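PDB 3OG2: beta-galactosidase from Trichoderma reesei, which probably hydrolyses terminal non-reducing beta-D-galactose residues from beta-D-galactosides, as a glycoside hydrolase of family 35. Local coordinates for residues G883-A897 with L948-A962. Residues are numbered along the deposited sequence; the frame is centred on the assembly and turned at random. Where two conformers were deposited one is given.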
loop_
_atom_site.group_PDB
_atom_site.type_symbol
_atom_site.label_atom_id
_atom_site.label_comp_id
_atom_site.label_asym_id
_atom_site.label_seq_id
_atom_site.Cartn_x
_atom_site.Cartn_y
_atom_site.Cartn_z
ATOM N N GLY A 883 -28.564 -14.746 15.508
ATOM C CA GLY A 883 -29.257 -14.426 14.259
ATOM C C GLY A 883 -28.512 -13.291 13.592
ATOM O O GLY A 883 -27.378 -12.944 13.933
ATOM N N ILE A 884 -29.121 -12.731 12.553
ATOM C CA ILE A 884 -28.430 -11.738 11.723
ATOM C C ILE A 884 -29.439 -10.667 11.366
ATOM O O ILE A 884 -30.518 -10.967 10.801
ATOM C CB ILE A 884 -27.807 -12.341 10.429
ATOM C CG1 ILE A 884 -26.971 -13.578 10.734
ATOM C CG2 ILE A 884 -26.999 -11.246 9.715
ATOM C CD1 ILE A 884 -26.334 -14.230 9.535
ATOM N N ALA A 885 -29.114 -9.416 11.678
ATOM C CA ALA A 885 -29.975 -8.300 11.319
ATOM C C ALA A 885 -29.200 -7.295 10.489
ATOM O O ALA A 885 -27.992 -7.224 10.624
ATOM C CB ALA A 885 -30.432 -7.547 12.560
ATOM N N PHE A 886 -29.867 -6.547 9.647
ATOM C CA PHE A 886 -29.177 -5.507 8.915
ATOM C C PHE A 886 -29.844 -4.164 9.239
ATOM O O PHE A 886 -31.072 -4.090 9.271
ATOM C CB PHE A 886 -29.243 -5.808 7.401
ATOM C CG PHE A 886 -28.638 -4.679 6.586
ATOM C CD1 PHE A 886 -27.289 -4.382 6.663
ATOM C CD2 PHE A 886 -29.435 -3.927 5.726
ATOM C CE1 PHE A 886 -26.736 -3.359 5.906
ATOM C CE2 PHE A 886 -28.889 -2.877 4.988
ATOM C CZ PHE A 886 -27.516 -2.580 5.062
ATOM N N TYR A 887 -29.015 -3.175 9.452
ATOM C CA TYR A 887 -29.420 -1.841 9.847
ATOM C C TYR A 887 -28.990 -0.827 8.805
ATOM O O TYR A 887 -27.841 -0.846 8.361
ATOM C CB TYR A 887 -28.787 -1.480 11.173
ATOM C CG TYR A 887 -29.186 -2.409 12.314
ATOM C CD1 TYR A 887 -28.443 -3.530 12.651
ATOM C CD2 TYR A 887 -30.346 -2.120 13.037
ATOM C CE1 TYR A 887 -28.849 -4.339 13.686
ATOM C CE2 TYR A 887 -30.747 -2.930 14.082
ATOM C CZ TYR A 887 -29.989 -4.046 14.419
ATOM O OH TYR A 887 -30.347 -4.888 15.443
ATOM N N ALA A 888 -29.881 0.087 8.437
ATOM C CA ALA A 888 -29.547 1.103 7.456
ATOM C C ALA A 888 -29.976 2.485 7.965
ATOM O O ALA A 888 -31.008 2.611 8.619
ATOM C CB ALA A 888 -30.214 0.872 6.099
ATOM N N ALA A 889 -29.193 3.505 7.600
ATOM C CA ALA A 889 -29.577 4.871 8.008
ATOM C C ALA A 889 -29.045 5.855 6.998
ATOM O O ALA A 889 -27.977 5.618 6.408
ATOM C CB ALA A 889 -29.083 5.209 9.405
ATOM N N LYS A 890 -29.739 6.959 6.803
ATOM C CA LYS A 890 -29.242 8.038 6.009
ATOM C C LYS A 890 -28.322 8.912 6.869
ATOM O O LYS A 890 -28.631 9.270 7.991
ATOM C CB LYS A 890 -30.436 8.893 5.517
ATOM C CG LYS A 890 -29.987 9.984 4.553
ATOM C CD LYS A 890 -31.205 10.835 4.146
ATOM C CE LYS A 890 -31.858 10.361 2.876
ATOM N NZ LYS A 890 -33.145 11.107 2.636
ATOM N N LEU A 891 -27.164 9.249 6.299
ATOM C CA LEU A 891 -26.173 10.094 6.953
ATOM C C LEU A 891 -25.930 11.287 6.058
ATOM O O LEU A 891 -25.165 11.195 5.123
ATOM C CB LEU A 891 -24.876 9.303 7.186
ATOM C CG LEU A 891 -23.653 10.098 7.670
ATOM C CD1 LEU A 891 -23.878 10.784 8.993
ATOM C CD2 LEU A 891 -22.429 9.148 7.689
ATOM N N PRO A 892 -26.563 12.423 6.310
ATOM C CA PRO A 892 -26.256 13.630 5.550
ATOM C C PRO A 892 -24.922 14.193 6.020
ATOM O O PRO A 892 -24.683 14.232 7.218
ATOM C CB PRO A 892 -27.389 14.597 5.898
ATOM C CG PRO A 892 -28.374 13.775 6.622
ATOM C CD PRO A 892 -27.613 12.662 7.309
ATOM N N LEU A 893 -24.087 14.637 5.111
ATOM C CA LEU A 893 -22.850 15.317 5.486
ATOM C C LEU A 893 -22.794 16.642 4.777
ATOM O O LEU A 893 -23.256 16.734 3.629
ATOM C CB LEU A 893 -21.611 14.526 5.039
ATOM C CG LEU A 893 -21.363 13.248 5.835
ATOM C CD1 LEU A 893 -20.163 12.499 5.241
ATOM C CD2 LEU A 893 -21.179 13.542 7.317
ATOM N N HIS A 894 -22.312 17.708 5.386
ATOM C CA HIS A 894 -22.206 19.034 4.783
ATOM C C HIS A 894 -20.896 19.610 5.324
ATOM O O HIS A 894 -20.872 20.385 6.265
ATOM C CB HIS A 894 -23.452 19.885 5.139
ATOM C CG HIS A 894 -24.676 19.255 4.481
ATOM N ND1 HIS A 894 -25.561 18.398 5.150
ATOM C CD2 HIS A 894 -25.088 19.213 3.190
ATOM C CE1 HIS A 894 -26.465 17.932 4.342
ATOM N NE2 HIS A 894 -26.208 18.431 3.144
ATOM N N LEU A 895 -19.795 19.143 4.784
ATOM C CA LEU A 895 -18.466 19.498 5.212
ATOM C C LEU A 895 -17.745 20.317 4.143
ATOM O O LEU A 895 -18.033 20.147 2.954
ATOM C CB LEU A 895 -17.660 18.189 5.489
ATOM C CG LEU A 895 -18.182 17.382 6.684
ATOM C CD1 LEU A 895 -17.513 16.002 6.705
ATOM C CD2 LEU A 895 -17.937 18.102 7.993
ATOM N N PRO A 896 -16.821 21.203 4.522
ATOM C CA PRO A 896 -16.135 22.083 3.554
ATOM C C PRO A 896 -15.020 21.376 2.784
ATOM O O PRO A 896 -13.846 21.731 2.876
ATOM C CB PRO A 896 -15.607 23.201 4.458
ATOM C CG PRO A 896 -15.285 22.474 5.761
ATOM C CD PRO A 896 -16.401 21.483 5.907
ATOM N N ALA A 897 -15.429 20.403 1.982
ATOM C CA ALA A 897 -14.494 19.510 1.246
ATOM C C ALA A 897 -13.787 20.233 0.113
ATOM O O ALA A 897 -12.695 19.854 -0.312
ATOM C CB ALA A 897 -15.290 18.329 0.705
ATOM N N LEU A 948 -17.723 8.381 0.370
ATOM C CA LEU A 948 -18.651 9.291 1.058
ATOM C C LEU A 948 -18.872 10.575 0.275
ATOM O O LEU A 948 -17.918 11.112 -0.325
ATOM C CB LEU A 948 -18.030 9.676 2.396
ATOM C CG LEU A 948 -18.161 8.648 3.511
ATOM C CD1 LEU A 948 -17.203 8.948 4.651
ATOM C CD2 LEU A 948 -19.607 8.603 4.060
ATOM N N ASP A 949 -20.071 11.132 0.293
ATOM C CA ASP A 949 -20.442 12.399 -0.276
ATOM C C ASP A 949 -20.437 13.408 0.863
ATOM O O ASP A 949 -21.273 13.344 1.781
ATOM C CB ASP A 949 -21.820 12.270 -0.956
ATOM C CG ASP A 949 -22.245 13.554 -1.643
ATOM O OD1 ASP A 949 -21.634 14.619 -1.403
ATOM O OD2 ASP A 949 -23.254 13.547 -2.411
ATOM N N TYR A 950 -19.483 14.328 0.866
ATOM C CA TYR A 950 -19.327 15.283 1.945
ATOM C C TYR A 950 -20.309 16.430 1.849
ATOM O O TYR A 950 -20.355 17.294 2.726
ATOM C CB TYR A 950 -17.883 15.861 1.953
ATOM C CG TYR A 950 -16.899 14.925 2.631
ATOM C CD1 TYR A 950 -17.002 13.531 2.591
ATOM C CD2 TYR A 950 -15.808 15.469 3.303
ATOM C CE1 TYR A 950 -16.047 12.736 3.228
ATOM C CE2 TYR A 950 -14.862 14.697 3.953
ATOM C CZ TYR A 950 -15.005 13.318 3.897
ATOM O OH TYR A 950 -14.062 12.566 4.532
ATOM N N ASN A 951 -21.145 16.459 0.798
ATOM C CA ASN A 951 -22.136 17.556 0.653
ATOM C C ASN A 951 -23.407 16.959 0.116
ATOM O O ASN A 951 -24.017 17.314 -0.885
ATOM C CB ASN A 951 -21.539 18.664 -0.234
ATOM C CG ASN A 951 -20.497 19.451 0.557
ATOM O OD1 ASN A 951 -19.263 19.328 0.366
ATOM N ND2 ASN A 951 -20.989 20.300 1.487
ATOM N N GLY A 952 -23.901 15.938 0.814
ATOM C CA GLY A 952 -25.118 15.289 0.327
ATOM C C GLY A 952 -25.470 14.114 1.223
ATOM O O GLY A 952 -24.897 13.959 2.307
ATOM N N ASP A 953 -26.445 13.319 0.805
ATOM C CA ASP A 953 -26.955 12.188 1.547
ATOM C C ASP A 953 -26.058 10.990 1.309
ATOM O O ASP A 953 -25.597 10.721 0.195
ATOM C CB ASP A 953 -28.377 11.837 1.088
ATOM C CG ASP A 953 -29.407 12.818 1.608
ATOM O OD1 ASP A 953 -29.074 13.575 2.560
ATOM O OD2 ASP A 953 -30.537 12.854 1.098
ATOM N N ASN A 954 -25.792 10.275 2.358
ATOM C CA ASN A 954 -25.106 8.984 2.298
ATOM C C ASN A 954 -26.024 7.946 2.927
ATOM O O ASN A 954 -26.886 8.317 3.742
ATOM C CB ASN A 954 -23.810 9.057 3.098
ATOM C CG ASN A 954 -22.873 10.084 2.506
ATOM O OD1 ASN A 954 -22.148 9.773 1.545
ATOM N ND2 ASN A 954 -22.890 11.284 3.056
ATOM N N TRP A 955 -25.816 6.695 2.566
ATOM C CA TRP A 955 -26.525 5.568 3.212
ATOM C C TRP A 955 -25.471 4.730 3.893
ATOM O O TRP A 955 -24.480 4.343 3.220
ATOM C CB TRP A 955 -27.239 4.778 2.103
ATOM C CG TRP A 955 -28.558 5.527 1.917
ATOM C CD1 TRP A 955 -28.775 6.492 0.952
ATOM C CD2 TRP A 955 -29.742 5.398 2.709
ATOM N NE1 TRP A 955 -30.059 6.942 1.114
ATOM C CE2 TRP A 955 -30.675 6.300 2.167
ATOM C CE3 TRP A 955 -30.138 4.622 3.808
ATOM C CZ2 TRP A 955 -31.973 6.434 2.697
ATOM C CZ3 TRP A 955 -31.429 4.748 4.343
ATOM C CH2 TRP A 955 -32.348 5.663 3.777
ATOM N N ILE A 956 -25.643 4.471 5.175
ATOM C CA ILE A 956 -24.734 3.674 5.984
ATOM C C ILE A 956 -25.429 2.398 6.448
ATOM O O ILE A 956 -26.569 2.435 6.910
ATOM C CB ILE A 956 -24.220 4.449 7.209
ATOM C CG1 ILE A 956 -23.290 5.615 6.866
ATOM C CG2 ILE A 956 -23.553 3.504 8.197
ATOM C CD1 ILE A 956 -22.062 5.207 6.083
ATOM N N GLY A 957 -24.740 1.269 6.314
ATOM C CA GLY A 957 -25.325 -0.013 6.632
ATOM C C GLY A 957 -24.464 -0.733 7.622
ATOM O O GLY A 957 -23.223 -0.709 7.529
ATOM N N VAL A 958 -25.088 -1.417 8.576
ATOM C CA VAL A 958 -24.376 -2.263 9.507
ATOM C C VAL A 958 -25.131 -3.601 9.589
ATOM O O VAL A 958 -26.285 -3.647 10.018
ATOM C CB VAL A 958 -24.295 -1.624 10.891
ATOM C CG1 VAL A 958 -23.584 -2.552 11.883
ATOM C CG2 VAL A 958 -23.624 -0.274 10.830
ATOM N N ALA A 959 -24.450 -4.693 9.209
ATOM C CA ALA A 959 -24.967 -6.042 9.440
ATOM C C ALA A 959 -24.460 -6.470 10.809
ATOM O O ALA A 959 -23.324 -6.219 11.114
ATOM C CB ALA A 959 -24.526 -7.031 8.349
ATOM N N LEU A 960 -25.342 -7.120 11.557
ATOM C CA LEU A 960 -25.007 -7.599 12.901
ATOM C C LEU A 960 -25.337 -9.079 12.955
ATOM O O LEU A 960 -26.520 -9.434 12.864
ATOM C CB LEU A 960 -25.825 -6.796 13.934
ATOM C CG LEU A 960 -25.735 -7.296 15.376
ATOM C CD1 LEU A 960 -24.305 -7.136 15.849
ATOM C CD2 LEU A 960 -26.731 -6.550 16.245
ATOM N N TRP A 961 -24.320 -9.905 13.134
ATOM C CA TRP A 961 -24.457 -11.345 13.247
ATOM C C TRP A 961 -24.097 -11.674 14.699
ATOM O O TRP A 961 -22.905 -11.648 15.052
ATOM C CB TRP A 961 -23.577 -12.040 12.200
ATOM C CG TRP A 961 -23.467 -13.534 12.279
ATOM C CD1 TRP A 961 -24.078 -14.473 13.079
ATOM C CD2 TRP A 961 -22.613 -14.343 11.436
ATOM N NE1 TRP A 961 -23.664 -15.754 12.792
ATOM C CE2 TRP A 961 -22.754 -15.689 11.779
ATOM C CE3 TRP A 961 -21.733 -13.972 10.407
ATOM C CZ2 TRP A 961 -22.047 -16.724 11.139
ATOM C CZ3 TRP A 961 -21.028 -14.971 9.764
ATOM C CH2 TRP A 961 -21.188 -16.330 10.131
ATOM N N ALA A 962 -25.140 -12.002 15.460
ATOM C CA ALA A 962 -24.955 -12.394 16.870
ATOM C C ALA A 962 -24.672 -13.902 16.887
ATOM O O ALA A 962 -25.492 -14.690 16.363
ATOM C CB ALA A 962 -26.204 -12.104 17.641
HETATM O O HOH W 1 -28.187 16.275 2.054
#
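With CG beside its backbone N (chi1 -62°) and the amide swung by chi2 of -83°, N954 sends ND2 to L891 O at 3.1 Å, while K890, whose CG lies anti to the backbone N (chi1 -175°), lays CB over the six-membered ring of W955, 4.1 Å from the centroid. These groups belong to neighbouring antiparallel strands, 883-894 and 953-962, within a five-stranded sheet of an all-beta domain; strand 663-666 pairs with the first and 917-923 with the second. Regular pairs of backbone bonds run from G883-A962 to A889-I956. Beyond them the chain corners at G952, and the N954 amide ties the corner together: ND2 also donates to D949 O, with both acceptors close to the amide plane, and OD1 takes D949 N at 2.8 Å on a lone pair as well as a bond from N924. L891 O also accepts the backbone N of N954, which comes from above its carbonyl plane. A leucine in place of N954 would probably leave D949 N and D949 O without these mates, strip L891 O of one of its two donors and free the corner to shift.

On the face shared by K890 and W955, the bend at chi3 of K890 carries NZ to D953 OD2, a long salt bridge of 3.5 Å. At the far end I884 CD1 sits over the five-membered ring of W961, 4.1 Å from its centroid. Beside the corner, L895 CD1 lies over one face of the Y950 ring, whose OH bonds to I902 O. The regular part therefore relies on backbone bonds and apolar packing, whereas the corner depends on a buried amide using both N-H groups and its oxygen.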